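Local coordinates for protein BauA (Acinetobacter baumannii, PDB 6HCP) that serves as an outer-membrane receptor for ferric preacinetobactin and, as a TonB-dependent transporter, takes up the iron carried by this siderophore, at residues S131-G136 and N207-D212; A174-T179 and G188-G193; E223-S228 and D246-V251. One frame throughout, in Å; residues are numbered along the deposited sequence.

Interaction 1: S131-G136 and N207-D212. With C8E ((hydroxyethyloxy)tri(ethyloxy)octane), chain B.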
loop_
_atom_site.group_PDB
_atom_site.type_symbol
_atom_site.label_atom_id
_atom_site.label_comp_id
_atom_site.label_asym_id
_atom_site.label_seq_id
_atom_site.Cartn_x
_atom_site.Cartn_y
_atom_site.Cartn_z
ATOM N N SER A 131 17.380 12.478 19.789
ATOM C CA SER A 131 17.285 11.042 19.459
ATOM C C SER A 131 17.469 10.230 20.736
ATOM O O SER A 131 18.277 10.571 21.600
ATOM C CB SER A 131 18.276 10.647 18.368
ATOM O OG SER A 131 17.908 9.392 17.793
ATOM N N PRO A 132 16.601 9.243 21.008
ATOM C CA PRO A 132 16.522 8.692 22.359
ATOM C C PRO A 132 17.412 7.491 22.736
ATOM O O PRO A 132 17.178 6.882 23.800
ATOM C CB PRO A 132 15.060 8.245 22.449
ATOM C CG PRO A 132 14.688 7.888 21.031
ATOM C CD PRO A 132 15.454 8.858 20.164
ATOM N N GLU A 133 18.492 7.255 21.986
ATOM C CA GLU A 133 19.305 6.029 22.180
ATOM C C GLU A 133 20.016 6.020 23.539
ATOM O O GLU A 133 20.396 4.965 24.016
ATOM C CB GLU A 133 20.341 5.881 21.069
ATOM C CG GLU A 133 19.739 5.365 19.775
ATOM C CD GLU A 133 19.117 6.442 18.907
ATOM O OE1 GLU A 133 19.156 7.646 19.306
ATOM O OE2 GLU A 133 18.678 6.104 17.787
ATOM N N MET A 134 20.243 7.182 24.145
ATOM C CA MET A 134 21.050 7.201 25.375
ATOM C C MET A 134 20.184 7.132 26.633
ATOM O O MET A 134 20.720 7.201 27.747
ATOM C CB MET A 134 21.974 8.423 25.423
ATOM C CG MET A 134 21.269 9.759 25.451
ATOM S SD MET A 134 22.457 11.146 25.499
ATOM C CE MET A 134 22.886 11.162 27.229
ATOM N N PHE A 135 18.872 6.888 26.495
ATOM C CA PHE A 135 18.007 6.954 27.673
ATOM C C PHE A 135 17.440 5.591 28.051
ATOM O O PHE A 135 16.905 4.856 27.205
ATOM C CB PHE A 135 16.918 8.012 27.470
ATOM C CG PHE A 135 17.487 9.359 27.115
ATOM C CD1 PHE A 135 18.224 10.079 28.047
ATOM C CD2 PHE A 135 17.325 9.893 25.843
ATOM C CE1 PHE A 135 18.841 11.269 27.691
ATOM C CE2 PHE A 135 17.919 11.097 25.500
ATOM C CZ PHE A 135 18.695 11.771 26.414
ATOM N N GLY A 136 17.418 5.346 29.363
ATOM C CA GLY A 136 16.767 4.196 29.966
ATOM C C GLY A 136 15.279 4.418 30.183
ATOM O O GLY A 136 14.494 3.467 30.202
ATOM N N ASN A 207 26.999 4.632 24.251
ATOM C CA ASN A 207 26.127 4.475 23.100
ATOM C C ASN A 207 26.707 5.285 21.953
ATOM O O ASN A 207 27.183 6.409 22.149
ATOM C CB ASN A 207 24.683 4.879 23.414
ATOM C CG ASN A 207 23.939 3.855 24.229
ATOM O OD1 ASN A 207 23.175 3.058 23.683
ATOM N ND2 ASN A 207 24.163 3.857 25.537
ATOM N N GLY A 208 26.669 4.702 20.749
ATOM C CA GLY A 208 27.027 5.388 19.540
ATOM C C GLY A 208 26.022 5.082 18.440
ATOM O O GLY A 208 25.561 3.960 18.325
ATOM N N MET A 209 25.559 6.124 17.748
ATOM C CA MET A 209 24.525 5.981 16.720
ATOM C C MET A 209 24.840 6.926 15.568
ATOM O O MET A 209 25.383 8.033 15.735
ATOM C CB MET A 209 23.140 6.251 17.313
ATOM C CG MET A 209 21.985 6.251 16.293
ATOM S SD MET A 209 21.900 7.788 15.378
ATOM C CE MET A 209 21.309 8.934 16.632
ATOM N N TYR A 210 24.626 6.417 14.356
ATOM C CA TYR A 210 24.729 7.217 13.164
ATOM C C TYR A 210 23.629 6.745 12.217
ATOM O O TYR A 210 23.442 5.562 12.055
ATOM C CB TYR A 210 26.096 7.074 12.479
ATOM C CG TYR A 210 26.253 7.892 11.222
ATOM C CD1 TYR A 210 26.238 9.271 11.288
ATOM C CD2 TYR A 210 26.331 7.317 9.963
ATOM C CE1 TYR A 210 26.313 10.062 10.158
ATOM C CE2 TYR A 210 26.396 8.096 8.815
ATOM C CZ TYR A 210 26.423 9.477 8.915
ATOM O OH TYR A 210 26.482 10.308 7.830
ATOM N N ARG A 211 22.933 7.684 11.588
ATOM C CA ARG A 211 22.089 7.319 10.471
ATOM C C ARG A 211 22.033 8.472 9.483
ATOM O O ARG A 211 22.210 9.639 9.843
ATOM C CB ARG A 211 20.715 6.831 10.939
ATOM C CG ARG A 211 19.922 7.816 11.762
ATOM C CD ARG A 211 18.645 7.156 12.258
ATOM N NE ARG A 211 18.001 8.100 13.134
ATOM C CZ ARG A 211 18.068 8.072 14.461
ATOM N NH1 ARG A 211 17.546 9.080 15.141
ATOM N NH2 ARG A 211 18.520 6.993 15.082
ATOM N N ASP A 212 21.821 8.126 8.206
ATOM C CA ASP A 212 21.851 9.122 7.176
ATOM C C ASP A 212 21.140 8.569 5.945
ATOM O O ASP A 212 21.230 7.376 5.657
ATOM C CB ASP A 212 23.304 9.485 6.822
ATOM C CG ASP A 212 23.463 10.633 5.844
ATOM O OD1 ASP A 212 22.778 11.655 6.025
ATOM O OD2 ASP A 212 24.153 10.424 4.818
HETATM C C1 C8E B . 29.182 14.642 15.658
HETATM C C2 C8E B . 28.257 13.975 16.653
HETATM C C3 C8E B . 28.843 12.713 17.287
HETATM C C4 C8E B . 29.308 11.696 16.246
HETATM C C5 C8E B . 29.550 10.320 16.868
HETATM C C6 C8E B . 29.361 9.207 15.844
HETATM C C7 C8E B . 29.361 7.825 16.486
HETATM C C8 C8E B . 29.247 6.738 15.418
HETATM O O9 C8E B . 28.631 5.560 15.953
HETATM C C10 C8E B . 28.435 4.520 14.997
HETATM C C11 C8E B . 28.183 3.220 15.730
HETATM O O12 C8E B . 27.313 2.407 14.955
#
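Arg211 reaches Ser131 and Glu133 because its CG sits between the backbone N and the carbonyl carbon (chi1 59°), after which the chain runs straight to NE. Glu133 arrives from the opposite direction and is bent at chi2 (84°), which brings its carboxylate to the guanidinium edge, the two planes nearly coplanar (29°). The salt bridge joins Arg211 NH2 to Glu133 OE2 at 2.9 Å, entering on the syn side of the carboxylate oxygen and close to the guanidinium plane. The second terminal nitrogen, Arg211 NH1, gives a nearly straight bond to Ser131 OG at 2.7 Å. That hydroxyl in turn donates to the syn lone pair of Glu133 OE1 at 2.6 Å, so the serine acts as receiver and giver at once and the three groups form a closed ring.

Met209 comes up against this ring from the strand, crossing Glu133 at about a right angle. Its CG lies 3.6 Å from Glu133 OE2, while its folded-back CE is 3.6 Å from Ser131 OG. Further along, Asn207 OD1 is 3.4 Å from Glu133 O; both are acceptors, and Lys166 bonds Glu133 O and, weakly, Asn207 OD1, whose stronger partner is His189. On the outer side of the strand, detergent C8E O9 approaches Met209 N at 3.6 Å.

The contact thus fastens the plug domain to the inner wall of the TonB-dependent receptor barrel. With both carboxylate oxygens engaged in a largely buried setting, the glutamate and arginine charges probably stabilise each other, and the ring restricts rotation of both groups.

Interaction 2: A174-T179 and G188-G193. With EDO (1,2-ethanediol), chain R.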
loop_
_atom_site.group_PDB
_atom_site.type_symbol
_atom_site.label_atom_id
_atom_site.label_comp_id
_atom_site.label_asym_id
_atom_site.label_seq_id
_atom_site.Cartn_x
_atom_site.Cartn_y
_atom_site.Cartn_z
ATOM N N ALA A 174 26.668 -5.913 25.271
ATOM C CA ALA A 174 27.035 -5.302 24.019
ATOM C C ALA A 174 25.994 -5.648 22.950
ATOM O O ALA A 174 25.685 -6.819 22.722
ATOM C CB ALA A 174 28.421 -5.728 23.607
ATOM N N ARG A 175 25.365 -4.611 22.390
ATOM C CA ARG A 175 24.279 -4.802 21.445
ATOM C C ARG A 175 24.531 -3.907 20.234
ATOM O O ARG A 175 24.904 -2.753 20.385
ATOM C CB ARG A 175 22.920 -4.545 22.101
ATOM C CG ARG A 175 21.757 -4.519 21.114
ATOM C CD ARG A 175 20.449 -4.217 21.808
ATOM N NE ARG A 175 20.076 -5.333 22.642
ATOM C CZ ARG A 175 19.204 -5.290 23.629
ATOM N NH1 ARG A 175 18.545 -4.170 23.889
ATOM N NH2 ARG A 175 19.030 -6.367 24.374
ATOM N N LEU A 176 24.460 -4.509 19.042
ATOM C CA LEU A 176 24.469 -3.776 17.811
ATOM C C LEU A 176 23.076 -3.856 17.170
ATOM O O LEU A 176 22.508 -4.937 17.045
ATOM C CB LEU A 176 25.535 -4.351 16.876
ATOM C CG LEU A 176 25.504 -3.801 15.455
ATOM C CD1 LEU A 176 25.935 -2.345 15.432
ATOM C CD2 LEU A 176 26.380 -4.633 14.532
ATOM N N THR A 177 22.596 -2.704 16.692
ATOM C CA THR A 177 21.328 -2.591 15.974
ATOM C C THR A 177 21.580 -1.868 14.646
ATOM O O THR A 177 22.247 -0.844 14.599
ATOM C CB THR A 177 20.277 -1.844 16.810
ATOM O OG1 THR A 177 20.156 -2.443 18.096
ATOM C CG2 THR A 177 18.912 -1.832 16.157
ATOM N N THR A 178 21.084 -2.439 13.542
ATOM C CA THR A 178 21.096 -1.735 12.271
ATOM C C THR A 178 19.665 -1.282 11.960
ATOM O O THR A 178 18.702 -1.923 12.374
ATOM C CB THR A 178 21.664 -2.574 11.117
ATOM O OG1 THR A 178 20.870 -3.754 11.033
ATOM C CG2 THR A 178 23.136 -2.886 11.298
ATOM N N THR A 179 19.563 -0.141 11.276
ATOM C CA THR A 179 18.277 0.498 11.027
ATOM C C THR A 179 18.164 0.869 9.549
ATOM O O THR A 179 19.113 1.340 8.909
ATOM C CB THR A 179 18.028 1.716 11.945
ATOM O OG1 THR A 179 18.929 2.788 11.675
ATOM C CG2 THR A 179 18.143 1.373 13.409
ATOM N N GLY A 188 23.134 2.679 12.270
ATOM C CA GLY A 188 23.430 1.692 13.255
ATOM C C GLY A 188 23.579 2.328 14.614
ATOM O O GLY A 188 23.894 3.530 14.719
ATOM N N HIS A 189 23.461 1.481 15.630
ATOM C CA HIS A 189 23.512 1.879 17.010
ATOM C C HIS A 189 24.217 0.783 17.808
ATOM O O HIS A 189 23.787 -0.369 17.795
ATOM C CB HIS A 189 22.083 2.113 17.525
ATOM C CG HIS A 189 21.986 2.282 19.002
ATOM N ND1 HIS A 189 20.879 1.871 19.713
ATOM C CD2 HIS A 189 22.822 2.879 19.888
ATOM C CE1 HIS A 189 21.049 2.158 20.996
ATOM N NE2 HIS A 189 22.213 2.830 21.112
ATOM N N VAL A 190 25.291 1.172 18.501
ATOM C CA VAL A 190 26.005 0.308 19.418
ATOM C C VAL A 190 25.733 0.773 20.850
ATOM O O VAL A 190 25.738 1.973 21.128
ATOM C CB VAL A 190 27.511 0.318 19.108
ATOM C CG1 VAL A 190 28.322 -0.272 20.252
ATOM C CG2 VAL A 190 27.806 -0.394 17.798
ATOM N N ASP A 191 25.447 -0.200 21.722
ATOM C CA ASP A 191 25.177 0.019 23.127
ATOM C C ASP A 191 26.018 -0.995 23.918
ATOM O O ASP A 191 25.825 -2.204 23.759
ATOM C CB ASP A 191 23.687 -0.150 23.435
ATOM C CG ASP A 191 23.279 0.270 24.839
ATOM O OD1 ASP A 191 24.173 0.710 25.609
ATOM O OD2 ASP A 191 22.071 0.195 25.149
ATOM N N VAL A 192 26.982 -0.508 24.708
ATOM C CA VAL A 192 27.913 -1.404 25.433
ATOM C C VAL A 192 28.032 -0.951 26.888
ATOM O O VAL A 192 28.119 0.246 27.164
ATOM C CB VAL A 192 29.301 -1.442 24.764
ATOM C CG1 VAL A 192 29.230 -1.960 23.341
ATOM C CG2 VAL A 192 29.997 -0.097 24.798
ATOM N N GLY A 193 27.991 -1.917 27.808
ATOM C CA GLY A 193 28.168 -1.637 29.217
ATOM C C GLY A 193 29.024 -2.690 29.908
ATOM O O GLY A 193 29.004 -3.870 29.544
HETATM C C1 EDO R . 18.023 -3.384 9.098
HETATM O O1 EDO R . 19.054 -2.624 8.446
HETATM C C2 EDO R . 17.054 -3.974 8.083
HETATM O O2 EDO R . 17.748 -4.347 6.898
HETATM O O HOH W 1 21.865 -1.378 19.839
#
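Segments 174-179 and 188-193 run antiparallel, their axes 167° apart and 4.6 Å at closest approach, with Arg175–Asp191 and Thr177–His189 as hydrogen-bonded pairs. In the first, Arg175 N reaches Asp191 O at 2.8 Å and Asp191 N reaches Arg175 O at 2.9 Å; in the second, Thr177 N–His189 O and His189 N–Thr177 O are each 2.8 Å. Hydrogen-bonded and non-hydrogen-bonded pairs follow one another without a break, evidence of a regular ladder. Between these pairs, Leu176 faces Val190, with Leu176 CD1 3.6 Å from Val190 CG2 in one of the valine's two conformers. Leu176 has CG opposite the backbone N (chi1 171°), and its branch meets the valine at a slant. Two pairs further along, on the same face, Ala174 CB touches Val192 CG1 at 3.9 Å.

The two strands belong to the hairpin 173-181 and 184-196 that begins the transmembrane barrel, and 173-181 also pairs with the C-terminal strand 697-705, which closes it. The Leu176, Val190 and Val192 side is largely apolar, apart from Thr178, and a detergent molecule touches Val190, consistent with a membrane-facing surface. On the other face lie Arg175, Thr177, His189 and Asp191, whose polar ends look elsewhere: Arg175 to Asp705, Asp191 to Lys166 and Arg205, and His189 to Asn207. There a water sits 2.7 Å from Thr177 OG1 and donates to His189 O, bridging the strands beside the backbone bond that the same carbonyl receives from Thr177 N.

Interaction 3: E223-S228 and D246-V251; sequences ESRLFS and DALDHV. With C8E ((hydroxyethyloxy)tri(ethyloxy)octane), chain B; EDO (1,2-ethanediol), chain Z.
Over one face of the Arg225 guanidinium lies the Leu248 methyl CD2, 3.6 Å above the plane and displaced from the centre; Glu223 OE2, tilted from that plane by 18°, accepts a bond from Arg225 NH2 at 3.0 Å. A weak bond from Arg225 NE to the same oxygen adds to the salt bridge, which lies within one strand and links residues two apart. The arginine and leucine side chains extend alongside each other in one direction. Leu248 CD2 also packs 3.8 Å from Glu223 CD, so this one methyl lies against both charged groups. Detergent continues the layer: C8E C4 lies 3.7 Å from Arg225 CB, and C8E C3 is 3.6 Å from Asp246 O.

On the other side of the sheet, where Leu226, Ala247, Ser224 and Asp249 point toward the barrel interior, Leu226 CD1 meets Ala247 CB at 4.0 Å, and a water joins Ser224 OG (2.6 Å) to Asp249 OD1. The other carboxylate oxygen, Asp249 OD2, forms a salt bridge with Arg129 and accepts a bond from an ethanediol. Three hydrogen-bonded backbone pairs, Glu223–His250, Arg225–Leu248 and Phe227–Asp246, hold the strands 174° apart in direction.

This hairpin of strands 221-234 and 238-252 lies in the barrel wall between strand 202-212, bonded to the first, and strand 282-297, bonded to the second, with Leu226 also touching Glu133 of the plug.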
loop_
_atom_site.group_PDB
_atom_site.type_symbol
_atom_site.label_atom_id
_atom_site.label_comp_id
_atom_site.label_asym_id
_atom_site.label_seq_id
_atom_site.Cartn_x
_atom_site.Cartn_y
_atom_site.Cartn_z
ATOM N N GLU A 223 19.988 13.194 8.762
ATOM C CA GLU A 223 21.221 12.697 9.338
ATOM C C GLU A 223 21.193 12.936 10.855
ATOM O O GLU A 223 20.775 14.004 11.335
ATOM C CB GLU A 223 22.412 13.359 8.653
ATOM C CG GLU A 223 23.742 12.933 9.249
ATOM C CD GLU A 223 24.958 13.718 8.785
ATOM O OE1 GLU A 223 24.791 14.845 8.242
ATOM O OE2 GLU A 223 26.078 13.213 9.000
ATOM N N SER A 224 21.437 11.870 11.612
ATOM C CA SER A 224 21.576 11.959 13.061
ATOM C C SER A 224 22.887 11.300 13.476
ATOM O O SER A 224 23.291 10.283 12.897
ATOM C CB SER A 224 20.406 11.313 13.764
ATOM O OG SER A 224 19.172 11.811 13.277
ATOM N N ARG A 225 23.462 11.798 14.567
ATOM C CA ARG A 225 24.637 11.181 15.161
ATOM C C ARG A 225 24.562 11.396 16.668
ATOM O O ARG A 225 24.191 12.471 17.115
ATOM C CB ARG A 225 25.958 11.813 14.701
ATOM C CG ARG A 225 26.192 11.916 13.204
ATOM C CD ARG A 225 27.663 12.220 12.900
ATOM N NE ARG A 225 27.897 12.639 11.515
ATOM C CZ ARG A 225 28.851 13.480 11.112
ATOM N NH1 ARG A 225 29.721 13.966 11.983
ATOM N NH2 ARG A 225 28.830 13.941 9.872
ATOM N N LEU A 226 25.004 10.393 17.419
ATOM C CA LEU A 226 25.087 10.493 18.866
ATOM C C LEU A 226 26.258 9.659 19.381
ATOM O O LEU A 226 26.463 8.510 18.979
ATOM C CB LEU A 226 23.777 10.001 19.470
ATOM C CG LEU A 226 23.710 9.995 20.994
ATOM C CD1 LEU A 226 23.771 11.418 21.528
ATOM C CD2 LEU A 226 22.441 9.298 21.471
ATOM N N PHE A 227 26.972 10.236 20.345
ATOM C CA PHE A 227 27.911 9.510 21.171
ATOM C C PHE A 227 27.656 9.919 22.617
ATOM O O PHE A 227 27.603 11.111 22.907
ATOM C CB PHE A 227 29.347 9.797 20.731
ATOM C CG PHE A 227 30.398 9.119 21.577
ATOM C CD1 PHE A 227 30.648 7.762 21.436
ATOM C CD2 PHE A 227 31.085 9.817 22.556
ATOM C CE1 PHE A 227 31.565 7.120 22.255
ATOM C CE2 PHE A 227 32.005 9.174 23.373
ATOM C CZ PHE A 227 32.223 7.823 23.237
ATOM N N SER A 228 27.410 8.932 23.478
ATOM C CA SER A 228 27.086 9.185 24.868
ATOM C C SER A 228 27.910 8.291 25.795
ATOM O O SER A 228 28.215 7.151 25.461
ATOM C CB SER A 228 25.611 9.015 25.145
ATOM O OG SER A 228 25.221 7.656 25.075
ATOM N N ASP A 246 27.513 13.964 22.679
ATOM C CA ASP A 246 27.763 14.811 21.552
ATOM C C ASP A 246 26.792 14.367 20.452
ATOM O O ASP A 246 26.748 13.160 20.129
ATOM C CB ASP A 246 29.226 14.662 21.122
ATOM C CG ASP A 246 29.694 15.546 19.980
ATOM O OD1 ASP A 246 28.903 16.353 19.461
ATOM O OD2 ASP A 246 30.859 15.390 19.590
ATOM N N ALA A 247 25.962 15.303 19.973
ATOM C CA ALA A 247 24.846 14.956 19.052
ATOM C C ALA A 247 24.865 15.885 17.846
ATOM O O ALA A 247 25.254 17.047 17.926
ATOM C CB ALA A 247 23.510 15.011 19.769
ATOM N N LEU A 248 24.341 15.359 16.731
ATOM C CA LEU A 248 24.119 16.115 15.521
ATOM C C LEU A 248 22.732 15.738 14.985
ATOM O O LEU A 248 22.362 14.565 15.033
ATOM C CB LEU A 248 25.195 15.760 14.491
ATOM C CG LEU A 248 24.896 16.203 13.062
ATOM C CD1 LEU A 248 25.140 17.692 12.905
ATOM C CD2 LEU A 248 25.737 15.430 12.057
ATOM N N ASP A 249 21.992 16.750 14.537
ATOM C CA ASP A 249 20.712 16.587 13.845
ATOM C C ASP A 249 20.773 17.477 12.608
ATOM O O ASP A 249 21.107 18.671 12.703
ATOM C CB ASP A 249 19.541 16.936 14.772
ATOM C CG ASP A 249 18.167 16.870 14.109
ATOM O OD1 ASP A 249 17.596 15.770 14.078
ATOM O OD2 ASP A 249 17.789 17.851 13.455
ATOM N N HIS A 250 20.535 16.879 11.436
ATOM C CA HIS A 250 20.637 17.588 10.176
ATOM C C HIS A 250 19.523 17.120 9.237
ATOM O O HIS A 250 19.388 15.928 9.000
ATOM C CB HIS A 250 22.020 17.374 9.543
ATOM C CG HIS A 250 22.206 18.101 8.254
ATOM N ND1 HIS A 250 23.005 19.222 8.146
ATOM C CD2 HIS A 250 21.657 17.912 7.034
ATOM C CE1 HIS A 250 22.975 19.665 6.905
ATOM N NE2 HIS A 250 22.159 18.873 6.200
ATOM N N VAL A 251 18.768 18.073 8.686
ATOM C CA VAL A 251 17.727 17.767 7.705
ATOM C C VAL A 251 17.988 18.623 6.470
ATOM O O VAL A 251 18.094 19.833 6.550
ATOM C CB VAL A 251 16.300 18.012 8.225
ATOM C CG1 VAL A 251 15.258 17.616 7.180
ATOM C CG2 VAL A 251 16.051 17.301 9.541
HETATM C C1 C8E B . 29.182 14.642 15.658
HETATM C C2 C8E B . 28.257 13.975 16.653
HETATM C C3 C8E B . 28.843 12.713 17.287
HETATM C C4 C8E B . 29.308 11.696 16.246
HETATM C C5 C8E B . 29.550 10.320 16.868
HETATM C C6 C8E B . 29.361 9.207 15.844
HETATM C C7 C8E B . 29.361 7.825 16.486
HETATM C C8 C8E B . 29.247 6.738 15.418
HETATM O O9 C8E B . 28.631 5.560 15.953
HETATM C C10 C8E B . 28.435 4.520 14.997
HETATM C C11 C8E B . 28.183 3.220 15.730
HETATM O O12 C8E B . 27.313 2.407 14.955
HETATM C C1 EDO Z . 17.311 21.057 14.119
HETATM O O1 EDO Z . 18.369 20.460 13.334
HETATM C C2 EDO Z . 16.836 20.087 15.160
HETATM O O2 EDO Z . 17.834 19.952 16.189
HETATM O O HOH W 2 18.252 13.526 14.995
#

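In the fold
From the N terminus, residues 131-136 of the plug come first, and interaction 1 joins them to barrel strand 202-212, closing a loop of 70 residues. Within that loop the chain leaves the plug and makes the hairpin of interaction 2, which closes only eight residues and so lies wholly inside the span of interaction 1. Interaction 3 follows in series, closing a later hairpin, 221-234 with 238-252, over 17 residues. None cross. Strand 202-212 links the three: it pairs with 184-196 on one flank and 221-234 on the other, leaving the centres of interactions 2 and 3 about 15 Å apart. Interaction 1 ties the plug to the wall, while 2 and 3 knit its early strands together.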